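Local coordinates for protein Hen1 (Anabaena variabilis, PDB 3JWH) that probably transfers a methyl group from S-adenosylmethionine to the 2'-hydroxyl of the 3'-terminal nucleotide of RNA, at residues 30-35 against 102-107; 54-59 against 84-89; 137-142 against 202-207; 142-147 against 166-171. One frame throughout, in Å; residues are numbered along the deposited sequence.

Contact 1: residues 30-35 against 102-107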
loop_
_atom_site.group_PDB
_atom_site.type_symbol
_atom_site.label_atom_id
_atom_site.label_comp_id
_atom_site.label_asym_id
_atom_site.label_seq_id
_atom_site.Cartn_x
_atom_site.Cartn_y
_atom_site.Cartn_z
ATOM N N ALA A 30 -4.134 -4.822 12.164
ATOM C CA ALA A 30 -4.704 -5.212 10.879
ATOM C C ALA A 30 -4.164 -6.585 10.514
ATOM O O ALA A 30 -3.073 -6.706 9.978
ATOM C CB ALA A 30 -4.321 -4.188 9.811
ATOM N N ARG A 31 -4.929 -7.625 10.804
ATOM C CA ARG A 31 -4.485 -8.990 10.525
ATOM C C ARG A 31 -4.766 -9.462 9.098
ATOM O O ARG A 31 -3.992 -10.238 8.533
ATOM C CB ARG A 31 -5.151 -9.957 11.505
ATOM C CG ARG A 31 -4.943 -9.625 12.976
ATOM C CD ARG A 31 -3.476 -9.765 13.338
ATOM N NE ARG A 31 -3.215 -9.480 14.744
ATOM C CZ ARG A 31 -3.715 -10.178 15.758
ATOM N NH1 ARG A 31 -4.510 -11.214 15.526
ATOM N NH2 ARG A 31 -3.419 -9.836 17.007
ATOM N N ARG A 32 -5.883 -9.001 8.536
ATOM C CA ARG A 32 -6.315 -9.387 7.196
ATOM C C ARG A 32 -5.945 -8.265 6.249
ATOM O O ARG A 32 -6.560 -7.211 6.273
ATOM C CB ARG A 32 -7.827 -9.590 7.185
ATOM C CG ARG A 32 -8.342 -10.550 8.243
ATOM C CD ARG A 32 -8.373 -11.971 7.727
ATOM N NE ARG A 32 -8.593 -12.951 8.789
ATOM C CZ ARG A 32 -8.693 -14.259 8.581
ATOM N NH1 ARG A 32 -8.591 -14.747 7.351
ATOM N NH2 ARG A 32 -8.859 -15.081 9.604
ATOM N N VAL A 33 -4.965 -8.500 5.387
ATOM C CA VAL A 33 -4.520 -7.450 4.495
ATOM C C VAL A 33 -4.575 -7.728 3.008
ATOM O O VAL A 33 -4.252 -8.814 2.547
ATOM C CB VAL A 33 -3.046 -7.046 4.811
ATOM C CG1 VAL A 33 -2.636 -5.819 3.964
ATOM C CG2 VAL A 33 -2.876 -6.787 6.319
ATOM N N ILE A 34 -4.952 -6.703 2.257
ATOM C CA ILE A 34 -4.984 -6.817 0.828
ATOM C C ILE A 34 -4.050 -5.770 0.231
ATOM O O ILE A 34 -4.206 -4.588 0.458
ATOM C CB ILE A 34 -6.426 -6.662 0.267
ATOM C CG1 ILE A 34 -6.395 -6.778 -1.253
ATOM C CG2 ILE A 34 -7.017 -5.323 0.655
ATOM C CD1 ILE A 34 -7.796 -6.925 -1.900
ATOM N N ASP A 35 -3.082 -6.227 -0.553
ATOM C CA ASP A 35 -2.113 -5.342 -1.186
ATOM C C ASP A 35 -2.485 -5.021 -2.641
ATOM O O ASP A 35 -2.339 -5.865 -3.530
ATOM C CB ASP A 35 -0.740 -5.995 -1.114
ATOM C CG ASP A 35 0.369 -5.067 -1.545
ATOM O OD1 ASP A 35 0.273 -3.849 -1.269
ATOM O OD2 ASP A 35 1.347 -5.564 -2.145
ATOM N N GLY A 102 -14.209 -6.839 3.066
ATOM C CA GLY A 102 -13.921 -7.533 4.301
ATOM C C GLY A 102 -12.541 -7.556 4.906
ATOM O O GLY A 102 -12.343 -8.296 5.868
ATOM N N TYR A 103 -11.590 -6.787 4.372
ATOM C CA TYR A 103 -10.225 -6.772 4.922
ATOM C C TYR A 103 -10.032 -5.707 6.005
ATOM O O TYR A 103 -10.722 -4.690 6.043
ATOM C CB TYR A 103 -9.184 -6.526 3.810
ATOM C CG TYR A 103 -8.986 -7.688 2.875
ATOM C CD1 TYR A 103 -8.075 -8.709 3.174
ATOM C CD2 TYR A 103 -9.752 -7.809 1.719
ATOM C CE1 TYR A 103 -7.936 -9.822 2.338
ATOM C CE2 TYR A 103 -9.625 -8.917 0.880
ATOM C CZ TYR A 103 -8.728 -9.911 1.185
ATOM O OH TYR A 103 -8.584 -10.983 0.339
ATOM N N ASP A 104 -9.091 -5.954 6.899
ATOM C CA ASP A 104 -8.804 -4.979 7.942
ATOM C C ASP A 104 -8.090 -3.769 7.352
ATOM O O ASP A 104 -8.328 -2.639 7.760
ATOM C CB ASP A 104 -7.920 -5.595 9.016
ATOM C CG ASP A 104 -8.607 -6.699 9.761
ATOM O OD1 ASP A 104 -9.816 -6.560 10.017
ATOM O OD2 ASP A 104 -7.943 -7.695 10.101
ATOM N N ALA A 105 -7.219 -4.023 6.382
ATOM C CA ALA A 105 -6.433 -2.962 5.762
ATOM C C ALA A 105 -6.094 -3.233 4.308
ATOM O O ALA A 105 -6.016 -4.380 3.864
ATOM C CB ALA A 105 -5.134 -2.760 6.554
ATOM N N ALA A 106 -5.903 -2.148 3.576
ATOM C CA ALA A 106 -5.507 -2.196 2.189
ATOM C C ALA A 106 -4.186 -1.412 2.131
ATOM O O ALA A 106 -4.059 -0.358 2.755
ATOM C CB ALA A 106 -6.545 -1.510 1.337
ATOM N N THR A 107 -3.193 -1.927 1.422
ATOM C CA THR A 107 -1.937 -1.186 1.297
ATOM C C THR A 107 -1.778 -0.838 -0.168
ATOM O O THR A 107 -2.049 -1.653 -1.037
ATOM C CB THR A 107 -0.708 -2.007 1.762
ATOM O OG1 THR A 107 -0.668 -3.260 1.062
ATOM C CG2 THR A 107 -0.757 -2.244 3.265
#
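I34 lies over one face of the Y103 ring, its CB 3.7 Å from the ring centroid and 7° off the ring normal, a centred CH-pi contact. The two residues belong to neighbouring parallel strands, 32-36 and 105-109, in the middle of the Rossmann-like sheet of a class I methyltransferase. The pairs V33-A105, I34-A106 and D35-T107 set the register, and the strand axes of the short segments diverge by 27°. I34 CG1 stands anti to the backbone N (chi1 179°), which brings CD1 close to CE2 of the tyrosine while CG2 reaches A106 CB. The ring is held at its far end by T57 of strand 55-60, which bonds to the Y103 hydroxyl. At the start of the pairing R32 O accepts from two backbone donors, A105 N and D104 N. D104 returns the grip: its OD2 takes R32 N at 2.9 Å on the anti side, tilted out of the carboxylate plane, and R31 N adds a weak bond to the same oxygen. The guanidinium of R32 leads elsewhere, to a salt bridge with E54. On the face of V33, A105 and T107, A30 CB meets A105 CB at 3.6 Å, and helix 13-27 packs there through L25 and V21. At the end nearer the bound S-adenosylhomocysteine, T107 OG1 donates to D35 OD1 over 2.6 Å, from above the carboxylate plane.

Contact 2: residues 54-59 against 84-89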
loop_
_atom_site.group_PDB
_atom_site.type_symbol
_atom_site.label_atom_id
_atom_site.label_comp_id
_atom_site.label_asym_id
_atom_site.label_seq_id
_atom_site.Cartn_x
_atom_site.Cartn_y
_atom_site.Cartn_z
ATOM N N GLU A 54 -3.256 -12.877 9.399
ATOM C CA GLU A 54 -4.171 -14.005 9.234
ATOM C C GLU A 54 -4.662 -14.216 7.807
ATOM O O GLU A 54 -5.274 -15.234 7.485
ATOM C CB GLU A 54 -5.357 -13.846 10.190
ATOM C CG GLU A 54 -5.013 -14.168 11.646
ATOM C CD GLU A 54 -6.202 -14.038 12.588
ATOM O OE1 GLU A 54 -7.350 -14.364 12.185
ATOM O OE2 GLU A 54 -5.985 -13.630 13.750
ATOM N N GLN A 55 -4.387 -13.247 6.950
ATOM C CA GLN A 55 -4.768 -13.352 5.558
ATOM C C GLN A 55 -4.022 -12.314 4.750
ATOM O O GLN A 55 -3.995 -11.139 5.107
ATOM C CB GLN A 55 -6.270 -13.172 5.384
ATOM C CG GLN A 55 -6.713 -13.230 3.936
ATOM C CD GLN A 55 -8.231 -13.266 3.806
ATOM O OE1 GLN A 55 -8.951 -12.856 4.715
ATOM N NE2 GLN A 55 -8.715 -13.744 2.671
ATOM N N ILE A 56 -3.393 -12.781 3.681
ATOM C CA ILE A 56 -2.621 -11.939 2.787
ATOM C C ILE A 56 -3.155 -12.077 1.357
ATOM O O ILE A 56 -3.140 -13.163 0.797
ATOM C CB ILE A 56 -1.113 -12.356 2.766
ATOM C CG1 ILE A 56 -0.467 -12.177 4.137
ATOM C CG2 ILE A 56 -0.373 -11.558 1.751
ATOM C CD1 ILE A 56 -0.783 -13.248 5.111
ATOM N N THR A 57 -3.639 -10.988 0.770
ATOM C CA THR A 57 -4.100 -11.043 -0.602
ATOM C C THR A 57 -3.405 -9.965 -1.410
ATOM O O THR A 57 -3.397 -8.817 -1.007
ATOM C CB THR A 57 -5.615 -10.816 -0.723
ATOM O OG1 THR A 57 -6.312 -11.907 -0.120
ATOM C CG2 THR A 57 -6.011 -10.720 -2.185
ATOM N N GLY A 58 -2.837 -10.348 -2.552
ATOM C CA GLY A 58 -2.163 -9.407 -3.433
ATOM C C GLY A 58 -2.908 -9.280 -4.751
ATOM O O GLY A 58 -3.281 -10.279 -5.353
ATOM N N VAL A 59 -3.116 -8.046 -5.203
ATOM C CA VAL A 59 -3.839 -7.778 -6.435
ATOM C C VAL A 59 -2.989 -6.979 -7.421
ATOM O O VAL A 59 -2.366 -6.004 -7.033
ATOM C CB VAL A 59 -5.141 -6.951 -6.141
ATOM C CG1 VAL A 59 -5.936 -6.744 -7.432
ATOM C CG2 VAL A 59 -5.990 -7.656 -5.089
ATOM N N GLU A 84 -2.316 -21.364 3.282
ATOM C CA GLU A 84 -3.719 -21.063 2.975
ATOM C C GLU A 84 -4.124 -19.601 3.218
ATOM O O GLU A 84 -5.235 -19.194 2.889
ATOM C CB GLU A 84 -4.646 -21.966 3.790
ATOM C CG GLU A 84 -4.727 -23.403 3.297
ATOM C CD GLU A 84 -5.187 -23.507 1.844
ATOM O OE1 GLU A 84 -6.264 -22.957 1.503
ATOM O OE2 GLU A 84 -4.472 -24.146 1.040
ATOM N N ARG A 85 -3.222 -18.820 3.798
ATOM C CA ARG A 85 -3.480 -17.408 4.082
ATOM C C ARG A 85 -3.299 -16.539 2.829
ATOM O O ARG A 85 -3.888 -15.462 2.716
ATOM C CB ARG A 85 -2.535 -16.933 5.193
ATOM C CG ARG A 85 -2.846 -17.527 6.558
ATOM C CD ARG A 85 -1.618 -17.649 7.464
ATOM N NE ARG A 85 -0.964 -16.375 7.761
ATOM C CZ ARG A 85 0.289 -16.073 7.413
ATOM N NH1 ARG A 85 1.023 -16.954 6.749
ATOM N NH2 ARG A 85 0.815 -14.898 7.746
ATOM N N LEU A 86 -2.494 -17.025 1.895
ATOM C CA LEU A 86 -2.184 -16.314 0.659
ATOM C C LEU A 86 -3.187 -16.460 -0.485
ATOM O O LEU A 86 -3.781 -17.504 -0.679
ATOM C CB LEU A 86 -0.815 -16.755 0.149
ATOM C CG LEU A 86 -0.436 -16.143 -1.199
ATOM C CD1 LEU A 86 -0.199 -14.642 -1.037
ATOM C CD2 LEU A 86 0.797 -16.837 -1.744
ATOM N N GLN A 87 -3.331 -15.399 -1.263
ATOM C CA GLN A 87 -4.235 -15.386 -2.399
ATOM C C GLN A 87 -3.717 -14.335 -3.380
ATOM O O GLN A 87 -3.416 -13.210 -2.989
ATOM C CB GLN A 87 -5.649 -15.030 -1.930
ATOM C CG GLN A 87 -6.772 -15.457 -2.845
ATOM C CD GLN A 87 -8.110 -14.849 -2.437
ATOM O OE1 GLN A 87 -8.463 -14.822 -1.250
ATOM N NE2 GLN A 87 -8.864 -14.370 -3.416
ATOM N N LEU A 88 -3.603 -14.719 -4.647
ATOM C CA LEU A 88 -3.136 -13.845 -5.723
ATOM C C LEU A 88 -4.276 -13.629 -6.721
ATOM O O LEU A 88 -4.886 -14.580 -7.190
ATOM C CB LEU A 88 -1.941 -14.487 -6.424
ATOM C CG LEU A 88 -0.554 -13.898 -6.151
ATOM C CD1 LEU A 88 -0.382 -13.551 -4.697
ATOM C CD2 LEU A 88 0.483 -14.882 -6.592
ATOM N N ILE A 89 -4.549 -12.375 -7.044
ATOM C CA ILE A 89 -5.639 -12.042 -7.948
ATOM C C ILE A 89 -5.236 -11.070 -9.060
ATOM O O ILE A 89 -4.627 -10.029 -8.792
ATOM C CB ILE A 89 -6.790 -11.380 -7.171
ATOM C CG1 ILE A 89 -7.399 -12.361 -6.177
ATOM C CG2 ILE A 89 -7.833 -10.857 -8.140
ATOM C CD1 ILE A 89 -8.337 -11.690 -5.192
HETATM O O HOH W 1 -5.931 -14.339 1.169
#
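R85 O is gripped twice: I56 N donates to it at 2.9 Å, from 45° above the carbonyl plane, and water 1 donates to it at 2.8 Å. The same water accepts from Q55 NE2 and bonds to T57 OG1, which also bonds to Y103 OH, so it links the side chains of Q55 and T57 to the start of the neighbouring strand. The parallel register runs on from I56-L86 to V59-I89, with strand axes only 14° apart; Q87 N to I56 O is weak and bent, but G58 N reaches Q87 O and I89 N reaches G58 O nearly straight. The R85 side chain bends at chi3 (60°) and brings its guanidinium beneath I56, whose CD1 sits 3.4 Å above that plane, displaced toward the rim and 3.5 Å from NH2. The charged end is fixed by backbone oxygens outside the pairing, L48 and Q82 at NH1 and F53 at NE. A leucine here would probably leave those carbonyls without their donors and take the flat surface from under I56 CD1. On the opposite face from I56, T57 CG2 meets I89 CD1 at 3.9 Å. These strands form one border of the Rossmann-like methyltransferase sheet, 86-90 being outermost within the chain. Helices 42-49 and 63-73 pack on the side of I56, L86 and L88, while strand 32-36 flanks 55-60 on its other edge.

Contact 3: residues 137-142 against 202-207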
loop_
_atom_site.group_PDB
_atom_site.type_symbol
_atom_site.label_atom_id
_atom_site.label_comp_id
_atom_site.label_asym_id
_atom_site.label_seq_id
_atom_site.Cartn_x
_atom_site.Cartn_y
_atom_site.Cartn_z
ATOM N N ILE A 137 -3.088 2.124 3.931
ATOM C CA ILE A 137 -1.740 2.666 3.961
ATOM C C ILE A 137 -1.264 2.923 2.539
ATOM O O ILE A 137 -1.269 2.028 1.704
ATOM C CB ILE A 137 -0.771 1.712 4.714
ATOM C CG1 ILE A 137 -1.191 1.638 6.177
ATOM C CG2 ILE A 137 0.688 2.230 4.607
ATOM C CD1 ILE A 137 -1.189 0.230 6.766
ATOM N N VAL A 138 -0.892 4.175 2.276
ATOM C CA VAL A 138 -0.409 4.627 0.970
ATOM C C VAL A 138 0.990 5.270 1.067
ATOM O O VAL A 138 1.207 6.164 1.883
ATOM C CB VAL A 138 -1.355 5.699 0.387
ATOM C CG1 VAL A 138 -0.845 6.157 -0.995
ATOM C CG2 VAL A 138 -2.776 5.160 0.318
ATOM N N THR A 139 1.940 4.825 0.249
ATOM C CA THR A 139 3.263 5.442 0.278
ATOM C C THR A 139 3.603 5.864 -1.129
ATOM O O THR A 139 3.223 5.210 -2.094
ATOM C CB THR A 139 4.384 4.487 0.747
ATOM O OG1 THR A 139 4.654 3.535 -0.279
ATOM C CG2 THR A 139 3.993 3.757 1.983
ATOM N N THR A 140 4.323 6.967 -1.255
ATOM C CA THR A 140 4.717 7.441 -2.571
ATOM C C THR A 140 6.074 8.135 -2.435
ATOM O O THR A 140 6.442 8.587 -1.350
ATOM C CB THR A 140 3.663 8.399 -3.139
ATOM O OG1 THR A 140 3.878 8.561 -4.548
ATOM C CG2 THR A 140 3.715 9.755 -2.421
ATOM N N PRO A 141 6.842 8.210 -3.525
ATOM C CA PRO A 141 8.153 8.866 -3.420
ATOM C C PRO A 141 8.063 10.394 -3.273
ATOM O O PRO A 141 7.236 11.040 -3.918
ATOM C CB PRO A 141 8.856 8.456 -4.723
ATOM C CG PRO A 141 8.121 7.199 -5.170
ATOM C CD PRO A 141 6.685 7.545 -4.829
ATOM N N ASN A 142 8.915 10.950 -2.413
ATOM C CA ASN A 142 9.004 12.402 -2.177
ATOM C C ASN A 142 9.930 12.964 -3.259
ATOM O O ASN A 142 11.147 12.918 -3.111
ATOM C CB ASN A 142 9.621 12.654 -0.793
ATOM C CG ASN A 142 9.853 14.138 -0.492
ATOM O OD1 ASN A 142 9.807 14.981 -1.376
ATOM N ND2 ASN A 142 10.122 14.442 0.770
ATOM N N THR A 202 10.636 9.006 1.336
ATOM C CA THR A 202 9.365 8.310 1.143
ATOM C C THR A 202 8.256 8.862 2.045
ATOM O O THR A 202 8.395 8.901 3.274
ATOM C CB THR A 202 9.497 6.784 1.432
ATOM O OG1 THR A 202 10.450 6.198 0.535
ATOM C CG2 THR A 202 8.142 6.082 1.258
ATOM N N GLN A 203 7.158 9.287 1.427
ATOM C CA GLN A 203 6.008 9.800 2.174
ATOM C C GLN A 203 5.025 8.642 2.382
ATOM O O GLN A 203 4.822 7.820 1.483
ATOM C CB GLN A 203 5.288 10.891 1.387
ATOM C CG GLN A 203 6.175 11.768 0.546
ATOM C CD GLN A 203 5.399 12.877 -0.108
ATOM O OE1 GLN A 203 4.713 13.641 0.565
ATOM N NE2 GLN A 203 5.498 12.978 -1.421
ATOM N N MET A 204 4.419 8.579 3.560
ATOM C CA MET A 204 3.448 7.537 3.858
ATOM C C MET A 204 2.199 8.173 4.454
ATOM O O MET A 204 2.271 9.169 5.170
ATOM C CB MET A 204 4.036 6.503 4.834
ATOM C CG MET A 204 3.050 5.401 5.257
ATOM S SD MET A 204 3.796 3.930 6.021
ATOM C CE MET A 204 3.595 4.325 7.683
ATOM N N ALA A 205 1.040 7.619 4.121
ATOM C CA ALA A 205 -0.201 8.127 4.664
ATOM C C ALA A 205 -0.965 6.960 5.262
ATOM O O ALA A 205 -1.154 5.932 4.616
ATOM C CB ALA A 205 -1.017 8.789 3.584
ATOM N N VAL A 206 -1.355 7.105 6.520
ATOM C CA VAL A 206 -2.122 6.077 7.190
ATOM C C VAL A 206 -3.520 6.658 7.405
ATOM O O VAL A 206 -3.702 7.560 8.222
ATOM C CB VAL A 206 -1.493 5.690 8.552
ATOM C CG1 VAL A 206 -2.352 4.652 9.242
ATOM C CG2 VAL A 206 -0.087 5.118 8.339
ATOM N N PHE A 207 -4.489 6.165 6.635
ATOM C CA PHE A 207 -5.875 6.606 6.746
ATOM C C PHE A 207 -6.613 5.678 7.688
ATOM O O PHE A 207 -6.518 4.456 7.569
ATOM C CB PHE A 207 -6.584 6.552 5.396
ATOM C CG PHE A 207 -6.063 7.516 4.386
ATOM C CD1 PHE A 207 -6.605 8.791 4.280
ATOM C CD2 PHE A 207 -5.091 7.123 3.482
ATOM C CE1 PHE A 207 -6.196 9.642 3.286
ATOM C CE2 PHE A 207 -4.676 7.966 2.487
ATOM C CZ PHE A 207 -5.224 9.223 2.380
#
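Q203 leaves strand 202-209 with its CB 3.8 Å from T140 O; CG then meets N142 CB, also at 3.8 Å, and the chain runs on extended until NE2 stands 3.6 Å from N142 CA and alongside T140 CG2, while OE1 packs against R168 CA and F171 CB of helix 168-181. CG is anti to the carbonyl carbon with chi1 at -34°, well short of the usual staggered value, and this turn points the amide along T140 toward the end of strand 135-141. There NE2 makes a weak bond to T167 O. T140 and Q203 form a hydrogen-bonded antiparallel pair, T140 N to Q203 O at 2.9 Å and Q203 N to T140 O at 3.0 Å, and V138 with A205 makes the next such pair, A205 N donating to V138 O over 2.7 Å. Strand 202-209 is the antiparallel member inserted beside 135-141 in the seven-stranded sheet, the 3-2-1-4-5-7-6 order that marks class I methyltransferases. On the face of I137, T139 and M204, the methionine SD touches I137 CG2 at 3.8 Å, while T139 CG2 lies against M204 CG. T139 OG1 turns to E110, a residue of the S-adenosylhomocysteine pocket, and T140 OG1 binds E113. On the reverse face F171 also packs on T140 and A205. Further along that face V138 CG2 meets the edge of the F207 ring at CE2, 4.0 Å away.

Contact 4: residues 142-147 against 166-171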
loop_
_atom_site.group_PDB
_atom_site.type_symbol
_atom_site.label_atom_id
_atom_site.label_comp_id
_atom_site.label_asym_id
_atom_site.label_seq_id
_atom_site.Cartn_x
_atom_site.Cartn_y
_atom_site.Cartn_z
ATOM N N ASN A 142 8.915 10.950 -2.413
ATOM C CA ASN A 142 9.004 12.402 -2.177
ATOM C C ASN A 142 9.930 12.964 -3.259
ATOM O O ASN A 142 11.147 12.918 -3.111
ATOM C CB ASN A 142 9.621 12.654 -0.793
ATOM C CG ASN A 142 9.853 14.138 -0.492
ATOM O OD1 ASN A 142 9.807 14.981 -1.376
ATOM N ND2 ASN A 142 10.122 14.442 0.770
ATOM N N ILE A 143 9.363 13.479 -4.345
ATOM C CA ILE A 143 10.167 14.025 -5.442
ATOM C C ILE A 143 11.044 15.213 -5.043
ATOM O O ILE A 143 11.852 15.689 -5.835
ATOM C CB ILE A 143 9.289 14.483 -6.616
ATOM C CG1 ILE A 143 10.157 14.699 -7.859
ATOM C CG2 ILE A 143 8.592 15.780 -6.256
ATOM C CD1 ILE A 143 9.384 15.088 -9.100
ATOM N N GLU A 144 10.871 15.711 -3.827
ATOM C CA GLU A 144 11.678 16.836 -3.363
ATOM C C GLU A 144 13.000 16.329 -2.793
ATOM O O GLU A 144 13.906 17.107 -2.487
ATOM C CB GLU A 144 10.927 17.629 -2.290
ATOM C CG GLU A 144 9.827 18.533 -2.832
ATOM C CD GLU A 144 9.042 19.213 -1.724
ATOM O OE1 GLU A 144 8.244 18.528 -1.047
ATOM O OE2 GLU A 144 9.230 20.433 -1.524
ATOM N N TYR A 145 13.101 15.015 -2.655
ATOM C CA TYR A 145 14.302 14.389 -2.124
ATOM C C TYR A 145 15.105 13.836 -3.290
ATOM O O TYR A 145 16.334 13.852 -3.278
ATOM C CB TYR A 145 13.913 13.256 -1.190
ATOM C CG TYR A 145 15.008 12.768 -0.275
ATOM C CD1 TYR A 145 15.041 13.160 1.059
ATOM C CD2 TYR A 145 15.958 11.842 -0.716
ATOM C CE1 TYR A 145 15.979 12.631 1.947
ATOM C CE2 TYR A 145 16.905 11.307 0.165
ATOM C CZ TYR A 145 16.905 11.703 1.498
ATOM O OH TYR A 145 17.798 11.150 2.394
ATOM N N ASN A 146 14.398 13.342 -4.300
ATOM C CA ASN A 146 15.041 12.781 -5.479
ATOM C C ASN A 146 15.726 13.866 -6.305
ATOM O O ASN A 146 16.615 13.576 -7.104
ATOM C CB ASN A 146 14.010 12.032 -6.334
ATOM C CG ASN A 146 13.584 10.710 -5.711
ATOM O OD1 ASN A 146 13.342 10.624 -4.507
ATOM N ND2 ASN A 146 13.479 9.673 -6.537
ATOM N N VAL A 147 15.316 15.116 -6.107
ATOM C CA VAL A 147 15.904 16.236 -6.839
ATOM C C VAL A 147 17.165 16.758 -6.151
ATOM O O VAL A 147 18.164 17.060 -6.808
ATOM C CB VAL A 147 14.905 17.405 -6.987
ATOM C CG1 VAL A 147 15.591 18.595 -7.644
ATOM C CG2 VAL A 147 13.715 16.967 -7.823
ATOM N N TRP A 166 5.521 12.748 -6.818
ATOM C CA TRP A 166 4.783 13.831 -6.170
ATOM C C TRP A 166 5.590 14.602 -5.125
ATOM O O TRP A 166 6.505 14.066 -4.510
ATOM C CB TRP A 166 3.529 13.267 -5.485
ATOM C CG TRP A 166 2.505 12.673 -6.410
ATOM C CD1 TRP A 166 2.674 12.334 -7.725
ATOM C CD2 TRP A 166 1.157 12.325 -6.075
ATOM N NE1 TRP A 166 1.509 11.798 -8.230
ATOM C CE2 TRP A 166 0.563 11.779 -7.239
ATOM C CE3 TRP A 166 0.392 12.417 -4.905
ATOM C CZ2 TRP A 166 -0.762 11.327 -7.265
ATOM C CZ3 TRP A 166 -0.929 11.968 -4.931
ATOM C CH2 TRP A 166 -1.488 11.430 -6.106
ATOM N N THR A 167 5.226 15.864 -4.916
ATOM C CA THR A 167 5.880 16.708 -3.920
ATOM C C THR A 167 5.166 16.450 -2.596
ATOM O O THR A 167 4.082 15.874 -2.588
ATOM C CB THR A 167 5.752 18.210 -4.272
ATOM O OG1 THR A 167 4.365 18.561 -4.376
ATOM C CG2 THR A 167 6.455 18.513 -5.591
ATOM N N ARG A 168 5.764 16.864 -1.483
ATOM C CA ARG A 168 5.139 16.649 -0.184
ATOM C C ARG A 168 3.802 17.372 -0.105
ATOM O O ARG A 168 2.863 16.918 0.561
ATOM C CB ARG A 168 6.040 17.156 0.935
ATOM C CG ARG A 168 7.287 16.332 1.165
ATOM C CD ARG A 168 8.239 17.093 2.068
ATOM N NE ARG A 168 8.698 18.322 1.425
ATOM C CZ ARG A 168 9.423 19.266 2.024
ATOM N NH1 ARG A 168 9.780 19.132 3.299
ATOM N NH2 ARG A 168 9.798 20.343 1.340
ATOM N N SER A 169 3.729 18.507 -0.790
ATOM C CA SER A 169 2.526 19.320 -0.810
ATOM C C SER A 169 1.433 18.612 -1.598
ATOM O O SER A 169 0.311 18.468 -1.122
ATOM C CB SER A 169 2.830 20.679 -1.447
ATOM O OG SER A 169 1.662 21.480 -1.518
ATOM N N GLN A 170 1.772 18.172 -2.805
ATOM C CA GLN A 170 0.822 17.477 -3.653
ATOM C C GLN A 170 0.243 16.244 -2.963
ATOM O O GLN A 170 -0.975 16.051 -2.951
ATOM C CB GLN A 170 1.493 17.092 -4.971
ATOM C CG GLN A 170 1.698 18.296 -5.886
ATOM C CD GLN A 170 2.538 17.997 -7.116
ATOM O OE1 GLN A 170 2.651 18.838 -8.016
ATOM N NE2 GLN A 170 3.135 16.809 -7.163
ATOM N N PHE A 171 1.112 15.426 -2.379
ATOM C CA PHE A 171 0.696 14.219 -1.682
ATOM C C PHE A 171 -0.231 14.524 -0.512
ATOM O O PHE A 171 -1.267 13.874 -0.343
ATOM C CB PHE A 171 1.909 13.463 -1.145
ATOM C CG PHE A 171 1.561 12.160 -0.478
ATOM C CD1 PHE A 171 0.920 11.144 -1.193
ATOM C CD2 PHE A 171 1.868 11.947 0.858
ATOM C CE1 PHE A 171 0.597 9.937 -0.577
ATOM C CE2 PHE A 171 1.549 10.741 1.485
ATOM C CZ PHE A 171 0.913 9.734 0.764
#
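This is a surface contact between two helix starts, the N-terminal turns of helices 143-148 and 168-181, joined by a salt bridge and a backbone bond beyond the end of strand 135-141. The R168 chain bends at chi3 (-64°), which brings NE and NH2 side-on to E144: NE donates to OE1 at 2.5 Å and NH2 to OE2 at 2.9 Å, both bonds at 171°. Both oxygens lie close to the guanidinium plane, while the carboxylate plane is turned 58° from it, so each oxygen is met from above its own carboxylate plane. OE1 has a second donor, R168 N at 3.0 Å, arriving from the opposite face to NE. A negative group placed at the first turn of helix 168-181 would also be favoured by the helix dipole. An alanine in place of R168 would strip E144 of both guanidinium donors, and is likely to leave its carboxylate freer to turn about the one backbone N-H that remains. Both helices are capped by side chains: N142 OD1 accepts from E144 N at 2.8 Å, and T167 OG1 from Q170 N. Between the caps I143 N donates to W166 O at 2.9 Å, and I143 CG2 packs on T167 CG2 at 3.5 Å. N142 ND2 lies against R168 CG and bonds to the carbonyls of V198 and S200, while W166 meets W174 of helix 168-181 edge-to-face and F171 faces V138 of strand 135-141.

How the contacts relate
From the N terminus, strand 32-36 opens the loop that contact 1 closes at strand 105-109. Contact 2 is nested inside it, its 54-59 segment bordering 30-35 in the sheet, where D35 N and T57 O lie 2.6 Å apart, probably hydrogen-bonded. Contact 3 follows in series: strand 135-141 probably bonds to 105-109 through I137 N and A106 O, then pairs with the late strand 202-209. Contact 4 is nested within that loop and shares N142 with contact 3. Contacts 1, 2 and 3 thus join six strands of one sheet, with contacts 2 and 3 about 22 Å apart between centres, while contact 4 joins the starts of helices 143-148 and 168-181 beyond the end of strand 135-141.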